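Local coordinates for Poly(beta-D-mannuronate) C5 epimerase (Pseudomonas syringae pv. tomato, PDB 4NK6), which converts mannuronate residues of alginate to guluronate in the periplasm and belongs to a complex that shields the polymer from degradation as it is exported, at residues T345-G350 and R368-V373; A411-I416 and L430-P435; S34-E39 and T233-D238. One frame throughout, in Å; residues are numbered along the deposited sequence.

How the interactions relate
From the N terminus, residues 34-39 meet 233-238 only after 193 intervening residues, so interaction 3 closes a very long loop and lays the N-terminal segment against the end of a strand of the solenoid. The three contacts follow in series, none nested or crossing. Interaction 1 joins successive coils at 345-350 and 368-373, closing a loop of 17 residues, about one coil. Interaction 2 closes one of 13 and ties the start of strand 414-418 to the end of strand 430-432 and the bend after it. Interactions 1 and 2 touch, Ser372 O lying 3.1 Å from Ser414 N in a probable hydrogen bond. Interaction 3 is separate, its centre about 31 Å from that of interaction 1.

Interaction 1: T345-G350 and R368-V373; sequences TLYESG and RVRNSV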
loop_
_atom_site.group_PDB
_atom_site.type_symbol
_atom_site.label_atom_id
_atom_site.label_comp_id
_atom_site.label_asym_id
_atom_site.label_seq_id
_atom_site.Cartn_x
_atom_site.Cartn_y
_atom_site.Cartn_z
ATOM N N THR A 345 12.453 10.024 5.697
ATOM C CA THR A 345 13.092 10.806 4.641
ATOM C C THR A 345 12.046 11.595 3.859
ATOM O O THR A 345 11.061 11.025 3.403
ATOM C CB THR A 345 13.856 9.909 3.649
ATOM O OG1 THR A 345 14.605 8.915 4.357
ATOM C CG2 THR A 345 14.807 10.753 2.774
ATOM N N LEU A 346 12.258 12.903 3.712
ATOM C CA LEU A 346 11.424 13.712 2.834
ATOM C C LEU A 346 12.203 14.063 1.575
ATOM O O LEU A 346 13.270 14.674 1.637
ATOM C CB LEU A 346 10.953 14.999 3.516
ATOM C CG LEU A 346 10.190 14.936 4.850
ATOM C CD1 LEU A 346 9.228 16.088 4.934
ATOM C CD2 LEU A 346 9.467 13.634 5.087
ATOM N N TYR A 347 11.661 13.659 0.436
ATOM C CA TYR A 347 12.271 13.912 -0.851
ATOM C C TYR A 347 11.363 14.851 -1.646
ATOM O O TYR A 347 10.278 14.438 -2.081
ATOM C CB TYR A 347 12.354 12.610 -1.639
ATOM C CG TYR A 347 13.423 11.610 -1.249
ATOM C CD1 TYR A 347 14.763 11.971 -1.158
ATOM C CD2 TYR A 347 13.090 10.278 -1.032
ATOM C CE1 TYR A 347 15.739 11.027 -0.847
ATOM C CE2 TYR A 347 14.048 9.340 -0.715
ATOM C CZ TYR A 347 15.367 9.714 -0.627
ATOM O OH TYR A 347 16.310 8.757 -0.316
ATOM N N GLU A 348 11.804 16.093 -1.840
ATOM C CA GLU A 348 11.093 17.049 -2.688
ATOM C C GLU A 348 9.603 17.114 -2.347
ATOM O O GLU A 348 8.750 17.113 -3.237
ATOM C CB GLU A 348 11.278 16.686 -4.167
ATOM C CG GLU A 348 12.719 16.820 -4.681
ATOM C CD GLU A 348 13.665 15.750 -4.129
ATOM O OE1 GLU A 348 13.347 14.546 -4.227
ATOM O OE2 GLU A 348 14.733 16.112 -3.600
ATOM N N SER A 349 9.300 17.123 -1.055
ATOM C CA SER A 349 7.917 17.058 -0.583
ATOM C C SER A 349 7.729 18.046 0.563
ATOM O O SER A 349 7.951 17.708 1.735
ATOM C CB SER A 349 7.573 15.640 -0.106
ATOM O OG SER A 349 7.523 14.726 -1.192
ATOM N N GLY A 350 7.328 19.268 0.215
ATOM C CA GLY A 350 7.218 20.347 1.179
ATOM C C GLY A 350 5.863 20.444 1.858
ATOM O O GLY A 350 4.955 19.678 1.551
ATOM N N ARG A 368 15.554 12.975 7.689
ATOM C CA ARG A 368 16.271 13.634 6.606
ATOM C C ARG A 368 15.305 14.372 5.681
ATOM O O ARG A 368 14.267 13.836 5.291
ATOM C CB ARG A 368 17.142 12.645 5.820
ATOM C CG ARG A 368 17.883 13.306 4.648
ATOM C CD ARG A 368 19.095 12.489 4.184
ATOM N NE ARG A 368 18.732 11.226 3.541
ATOM C CZ ARG A 368 18.640 11.055 2.225
ATOM N NH1 ARG A 368 18.335 9.858 1.734
ATOM N NH2 ARG A 368 18.856 12.075 1.400
ATOM N N VAL A 369 15.649 15.611 5.346
ATOM C CA VAL A 369 14.801 16.440 4.501
ATOM C C VAL A 369 15.609 16.951 3.325
ATOM O O VAL A 369 16.551 17.709 3.511
ATOM C CB VAL A 369 14.259 17.665 5.275
ATOM C CG1 VAL A 369 13.347 18.496 4.387
ATOM C CG2 VAL A 369 13.514 17.217 6.538
ATOM N N ARG A 370 15.238 16.536 2.117
ATOM C CA ARG A 370 15.965 16.946 0.924
ATOM C C ARG A 370 15.049 17.771 0.022
ATOM O O ARG A 370 13.933 17.345 -0.279
ATOM C CB ARG A 370 16.491 15.721 0.159
ATOM C CG ARG A 370 17.425 16.063 -1.023
ATOM C CD ARG A 370 17.793 14.815 -1.841
ATOM N NE ARG A 370 16.741 14.422 -2.785
ATOM C CZ ARG A 370 16.783 13.329 -3.547
ATOM N NH1 ARG A 370 15.787 13.062 -4.383
ATOM N NH2 ARG A 370 17.822 12.503 -3.479
ATOM N N ASN A 371 15.521 18.949 -0.386
ATOM C CA ASN A 371 14.812 19.785 -1.362
ATOM C C ASN A 371 13.354 20.042 -1.015
ATOM O O ASN A 371 12.507 20.072 -1.907
ATOM C CB ASN A 371 14.868 19.164 -2.766
ATOM C CG ASN A 371 16.260 19.194 -3.372
ATOM O OD1 ASN A 371 17.076 20.055 -3.046
ATOM N ND2 ASN A 371 16.534 18.254 -4.268
ATOM N N SER A 372 13.058 20.206 0.273
ATOM C CA SER A 372 11.684 20.422 0.716
ATOM C C SER A 372 11.579 21.688 1.563
ATOM O O SER A 372 12.395 21.905 2.464
ATOM C CB SER A 372 11.205 19.211 1.533
ATOM O OG SER A 372 11.438 18.006 0.824
ATOM N N VAL A 373 10.576 22.518 1.293
ATOM C CA VAL A 373 10.391 23.743 2.077
ATOM C C VAL A 373 9.161 23.694 2.981
ATOM O O VAL A 373 8.244 22.910 2.749
ATOM C CB VAL A 373 10.312 25.007 1.187
ATOM C CG1 VAL A 373 11.633 25.242 0.474
ATOM C CG2 VAL A 373 9.157 24.907 0.200
#
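Strands 345-347 and 368-370 run parallel with axes 4.7 Å apart, bonded from Leu346 N to Arg368 O, Arg370 N to Leu346 O and Glu348 N to Arg370 O. On the face bearing Tyr347, Arg370 takes the Glu348 carboxylate side-on in a two-nitrogen salt bridge: NE meets the syn lone pair of OE2 at 2.7 Å, and NH1 meets OE1 at 2.9 Å. A bend at chi3 (80°) turns the arginine into this grip and brings one face of its guanidinium to Tyr347, whose CD1 stands 3.4 Å above the centre of the Arg370 group, the planes inclined at 49°. Asn371 ND2 approaches Glu348 OE2 from the anti side, out of the carboxylate plane, giving that oxygen a second donor. These are equivalent positions on adjacent coils of the right-handed beta-helix; Tyr347 lies about 11 Å, side chain to side chain, from His274, the inferred proton acceptor. Thr345 CG2 lies over one face of the Arg368 guanidinium, toward its rim; Arg368 forms a salt bridge with Asp342 and a hydrogen bond with His393, its bond to Tyr347 OH being weak. Leu346 and Val369 take the other face and meet Ile375. Ser372 OG accepts from Ser349 N while donating to Arg370 O.

Interaction 2: A411-I416 and L430-P435; sequences AQVSLI and LSIDSP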
loop_
_atom_site.group_PDB
_atom_site.type_symbol
_atom_site.label_atom_id
_atom_site.label_comp_id
_atom_site.label_asym_id
_atom_site.label_seq_id
_atom_site.Cartn_x
_atom_site.Cartn_y
_atom_site.Cartn_z
ATOM N N ALA A 411 15.653 23.061 -5.654
ATOM C CA ALA A 411 16.766 22.828 -4.737
ATOM C C ALA A 411 16.814 23.836 -3.583
ATOM O O ALA A 411 17.762 24.609 -3.460
ATOM C CB ALA A 411 18.091 22.819 -5.499
ATOM N N GLN A 412 15.785 23.826 -2.744
ATOM C CA GLN A 412 15.766 24.653 -1.544
ATOM C C GLN A 412 15.252 23.829 -0.370
ATOM O O GLN A 412 14.401 22.944 -0.539
ATOM C CB GLN A 412 14.894 25.895 -1.733
ATOM C CG GLN A 412 15.292 26.763 -2.910
ATOM C CD GLN A 412 15.011 28.233 -2.677
ATOM O OE1 GLN A 412 15.703 28.891 -1.899
ATOM N NE2 GLN A 412 13.994 28.760 -3.355
ATOM N N VAL A 413 15.784 24.108 0.815
ATOM C CA VAL A 413 15.328 23.436 2.023
ATOM C C VAL A 413 15.033 24.460 3.120
ATOM O O VAL A 413 15.810 25.379 3.358
ATOM C CB VAL A 413 16.337 22.345 2.496
ATOM C CG1 VAL A 413 17.645 22.963 3.015
ATOM C CG2 VAL A 413 15.699 21.437 3.544
ATOM N N SER A 414 13.881 24.334 3.760
ATOM C CA SER A 414 13.601 25.179 4.912
ATOM C C SER A 414 12.732 24.448 5.922
ATOM O O SER A 414 11.859 23.651 5.559
ATOM C CB SER A 414 12.938 26.485 4.497
ATOM O OG SER A 414 11.586 26.264 4.169
ATOM N N LEU A 415 12.974 24.709 7.197
ATOM C CA LEU A 415 12.149 24.089 8.210
ATOM C C LEU A 415 12.011 24.906 9.483
ATOM O O LEU A 415 12.745 25.871 9.715
ATOM C CB LEU A 415 12.623 22.666 8.498
ATOM C CG LEU A 415 14.116 22.415 8.650
ATOM C CD1 LEU A 415 14.530 22.617 10.087
ATOM C CD2 LEU A 415 14.449 21.012 8.180
ATOM N N ILE A 416 11.020 24.517 10.274
ATOM C CA ILE A 416 10.764 25.094 11.575
ATOM C C ILE A 416 10.768 23.937 12.565
ATOM O O ILE A 416 10.060 22.946 12.374
ATOM C CB ILE A 416 9.413 25.822 11.591
ATOM C CG1 ILE A 416 9.469 27.029 10.648
ATOM C CG2 ILE A 416 9.053 26.267 12.997
ATOM C CD1 ILE A 416 8.157 27.773 10.497
ATOM N N LEU A 430 22.005 17.878 14.760
ATOM C CA LEU A 430 21.482 18.328 13.478
ATOM C C LEU A 430 22.522 18.958 12.562
ATOM O O LEU A 430 23.554 19.483 13.000
ATOM C CB LEU A 430 20.305 19.295 13.657
ATOM C CG LEU A 430 20.651 20.761 13.910
ATOM C CD1 LEU A 430 19.414 21.648 13.785
ATOM C CD2 LEU A 430 21.278 20.922 15.280
ATOM N N SER A 431 22.228 18.877 11.276
ATOM C CA SER A 431 22.992 19.553 10.250
ATOM C C SER A 431 21.992 20.026 9.209
ATOM O O SER A 431 21.140 19.256 8.771
ATOM C CB SER A 431 23.999 18.592 9.615
ATOM O OG SER A 431 24.763 19.245 8.618
ATOM N N ILE A 432 22.067 21.300 8.838
ATOM C CA ILE A 432 21.237 21.806 7.751
ATOM C C ILE A 432 22.132 22.578 6.803
ATOM O O ILE A 432 22.564 23.681 7.114
ATOM C CB ILE A 432 20.111 22.755 8.219
ATOM C CG1 ILE A 432 19.510 22.310 9.556
ATOM C CG2 ILE A 432 19.034 22.843 7.142
ATOM C CD1 ILE A 432 18.520 21.183 9.435
ATOM N N ASP A 433 22.404 21.982 5.651
ATOM C CA ASP A 433 23.335 22.537 4.679
ATOM C C ASP A 433 22.628 23.489 3.713
ATOM O O ASP A 433 21.644 23.116 3.069
ATOM C CB ASP A 433 24.014 21.392 3.911
ATOM C CG ASP A 433 25.071 21.880 2.929
ATOM O OD1 ASP A 433 25.751 22.891 3.210
ATOM O OD2 ASP A 433 25.222 21.243 1.871
ATOM N N SER A 434 23.146 24.708 3.609
ATOM C CA SER A 434 22.608 25.725 2.699
ATOM C C SER A 434 21.092 25.968 2.808
ATOM O O SER A 434 20.412 26.067 1.786
ATOM C CB SER A 434 22.944 25.365 1.246
ATOM O OG SER A 434 24.310 25.028 1.108
ATOM N N PRO A 435 20.560 26.086 4.036
ATOM C CA PRO A 435 19.107 26.277 4.110
ATOM C C PRO A 435 18.674 27.645 3.611
ATOM O O PRO A 435 19.438 28.611 3.703
ATOM C CB PRO A 435 18.825 26.187 5.609
ATOM C CG PRO A 435 20.066 26.699 6.243
ATOM C CD PRO A 435 21.198 26.221 5.362
HETATM O O HOH W 1 18.056 25.936 0.561
#
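Val413 and Pro435 meet with one methyl of the valine directed at the proline, and the rest of the contact is arranged around that methyl. The first torsion of Val413 (chi1 69°) sets CG1 between the backbone N and the carbonyl carbon, and from there it comes within 3.8 Å of Pro435 CA. The same methyl lies 4.0 Å from Asp433 O and touches Ile432 CG2 more loosely, so a single branch spans the bend formed by residues 432-435. Ile432 points its CB toward 411-416. Its CD1 meets Leu415 CD2 at 4.3 Å; the leucine leaves its backbone to one side, and only its end turns back to the isoleucine. Both residues also pack on Val438, while Val413 leans on Ile394. At the backbone, Val413 O approaches Pro435 CA at 3.5 Å, and no direct hydrogen bond links the two segments. A water does so instead, accepting from Val413 N at 2.9 Å and donating to Ser434 O at 2.7 Å. Beyond the bend the chain enters strand 437-441, which pairs in parallel with 414-418, whereas 430-432 pairs with 388-393. Val413 and Leu415 are buried, while Ile432 and Pro435 are partly exposed, so the aliphatic packing that fills the inside of a right-handed beta-helix here reaches its edge, at a corner between neighbouring coils.

Interaction 3: S34-E39 and T233-D238; sequences SGYTTE and TGWIID
Tyr36 lies against Trp235 and Ile237, and its side chain can be followed outward atom by atom. CB starts beside Ile237, 4.2 Å from its CG2. The first torsion (chi1 -53°) places CG beside the backbone N, which carries the ring out over the indole. There CD1 comes closest, 3.5 Å from both CZ2 and CE2 of Trp235, and sits above the indole plane toward its rim. CE1 continues along the same face, 3.8 Å from Trp235 NE1, and beyond it the ring carries OH away past the NE1 side of the indole. The result is a T-shaped pair, the tyrosine edge against the tryptophan face, with planes 72° apart and the tyrosine and five-membered ring centroids 4.9 Å apart. Trp235 also makes an edge-to-face pair with Trp195, and Val257 touches both Tyr36 and Trp235.

Further along, Ile237 sets CD1 against the backbone at the start of helix 38-41, reaching Thr37 C at 3.3 Å. Thr37 is the N-cap of that helix, its side chain bonding to Ala40 N. No direct hydrogen bond crosses between the segments; a water donating to Tyr36 O and Asp238 OD2 helps complete the join. The N-terminal segment is therefore held to the end of strand 233-236 by aromatic and aliphatic packing, with polar groups linked through water. Asp238 OD2 takes hydrogen bonds from this water and from a second, at 2.6 Å, which also accepts from Thr38 N in the first turn of the helix, an arrangement that may modestly favour its ionised form.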
loop_
_atom_site.group_PDB
_atom_site.type_symbol
_atom_site.label_atom_id
_atom_site.label_comp_id
_atom_site.label_asym_id
_atom_site.label_seq_id
_atom_site.Cartn_x
_atom_site.Cartn_y
_atom_site.Cartn_z
ATOM N N SER A 34 -12.146 4.727 15.574
ATOM C CA SER A 34 -13.004 3.826 16.340
ATOM C C SER A 34 -14.084 3.113 15.524
ATOM O O SER A 34 -14.567 2.054 15.927
ATOM C CB SER A 34 -13.637 4.563 17.526
ATOM O OG SER A 34 -14.591 5.510 17.085
ATOM N N GLY A 35 -14.468 3.690 14.391
ATOM C CA GLY A 35 -15.422 3.046 13.502
ATOM C C GLY A 35 -14.825 2.031 12.522
ATOM O O GLY A 35 -15.566 1.342 11.818
ATOM N N TYR A 36 -13.500 1.919 12.466
ATOM C CA TYR A 36 -12.863 0.972 11.539
ATOM C C TYR A 36 -12.641 -0.403 12.178
ATOM O O TYR A 36 -11.549 -0.716 12.669
ATOM C CB TYR A 36 -11.554 1.546 10.973
ATOM C CG TYR A 36 -11.726 2.917 10.347
ATOM C CD1 TYR A 36 -12.776 3.181 9.472
ATOM C CD2 TYR A 36 -10.866 3.962 10.670
ATOM C CE1 TYR A 36 -12.954 4.449 8.919
ATOM C CE2 TYR A 36 -11.033 5.231 10.117
ATOM C CZ TYR A 36 -12.071 5.466 9.245
ATOM O OH TYR A 36 -12.230 6.720 8.702
ATOM N N THR A 37 -13.696 -1.216 12.169
ATOM C CA THR A 37 -13.699 -2.516 12.835
ATOM C C THR A 37 -14.299 -3.585 11.930
ATOM O O THR A 37 -15.022 -3.277 10.979
ATOM C CB THR A 37 -14.540 -2.498 14.135
ATOM O OG1 THR A 37 -15.927 -2.440 13.797
ATOM C CG2 THR A 37 -14.183 -1.311 15.020
ATOM N N THR A 38 -14.012 -4.845 12.243
ATOM C CA THR A 38 -14.549 -5.961 11.473
ATOM C C THR A 38 -16.076 -6.011 11.543
ATOM O O THR A 38 -16.736 -6.355 10.562
ATOM C CB THR A 38 -13.946 -7.314 11.929
ATOM O OG1 THR A 38 -12.521 -7.283 11.768
ATOM C CG2 THR A 38 -14.512 -8.471 11.110
ATOM N N GLU A 39 -16.654 -5.663 12.690
ATOM C CA GLU A 39 -18.111 -5.668 12.776
ATOM C C GLU A 39 -18.728 -4.591 11.878
ATOM O O GLU A 39 -19.766 -4.812 11.261
ATOM C CB GLU A 39 -18.618 -5.559 14.220
ATOM C CG GLU A 39 -20.077 -6.007 14.366
ATOM C CD GLU A 39 -20.438 -7.221 13.487
ATOM O OE1 GLU A 39 -21.207 -7.049 12.510
ATOM O OE2 GLU A 39 -19.973 -8.349 13.778
ATOM N N THR A 233 -12.104 3.298 -3.264
ATOM C CA THR A 233 -11.854 3.485 -1.838
ATOM C C THR A 233 -12.051 2.174 -1.076
ATOM O O THR A 233 -12.310 1.125 -1.680
ATOM C CB THR A 233 -12.748 4.573 -1.249
ATOM O OG1 THR A 233 -12.259 4.945 0.049
ATOM C CG2 THR A 233 -14.206 4.087 -1.146
ATOM N N GLY A 234 -11.922 2.234 0.248
ATOM C CA GLY A 234 -12.100 1.059 1.081
ATOM C C GLY A 234 -11.234 1.009 2.325
ATOM O O GLY A 234 -10.612 2.003 2.704
ATOM N N TRP A 235 -11.200 -0.155 2.971
ATOM C CA TRP A 235 -10.459 -0.321 4.211
ATOM C C TRP A 235 -9.660 -1.596 4.147
ATOM O O TRP A 235 -10.092 -2.582 3.556
ATOM C CB TRP A 235 -11.386 -0.490 5.425
ATOM C CG TRP A 235 -12.418 0.570 5.711
ATOM C CD1 TRP A 235 -12.521 1.816 5.158
ATOM C CD2 TRP A 235 -13.499 0.455 6.647
ATOM N NE1 TRP A 235 -13.605 2.482 5.693
ATOM C CE2 TRP A 235 -14.221 1.668 6.607
ATOM C CE3 TRP A 235 -13.926 -0.558 7.517
ATOM C CZ2 TRP A 235 -15.351 1.892 7.402
ATOM C CZ3 TRP A 235 -15.044 -0.335 8.302
ATOM C CH2 TRP A 235 -15.745 0.883 8.242
ATOM N N ILE A 236 -8.516 -1.588 4.812
ATOM C CA ILE A 236 -7.787 -2.807 5.108
ATOM C C ILE A 236 -7.420 -2.731 6.583
ATOM O O ILE A 236 -6.601 -1.899 6.979
ATOM C CB ILE A 236 -6.530 -2.930 4.250
ATOM C CG1 ILE A 236 -6.920 -3.182 2.793
ATOM C CG2 ILE A 236 -5.666 -4.086 4.752
ATOM C CD1 ILE A 236 -5.763 -3.053 1.810
ATOM N N ILE A 237 -8.043 -3.576 7.400
ATOM C CA ILE A 237 -7.885 -3.458 8.848
ATOM C C ILE A 237 -7.543 -4.779 9.545
ATOM O O ILE A 237 -8.026 -5.848 9.155
ATOM C CB ILE A 237 -9.142 -2.835 9.522
ATOM C CG1 ILE A 237 -10.355 -3.737 9.333
ATOM C CG2 ILE A 237 -9.430 -1.429 8.980
ATOM C CD1 ILE A 237 -11.589 -3.238 10.050
ATOM N N ASP A 238 -6.712 -4.678 10.582
ATOM C CA ASP A 238 -6.365 -5.795 11.468
ATOM C C ASP A 238 -5.977 -7.070 10.723
ATOM O O ASP A 238 -6.332 -8.173 11.128
ATOM C CB ASP A 238 -7.510 -6.074 12.436
ATOM C CG ASP A 238 -7.917 -4.841 13.210
ATOM O OD1 ASP A 238 -7.014 -4.090 13.644
ATOM O OD2 ASP A 238 -9.132 -4.614 13.366
HETATM O O HOH W 2 -9.916 -2.396 14.235
HETATM O O HOH W 3 -11.476 -5.754 13.780
#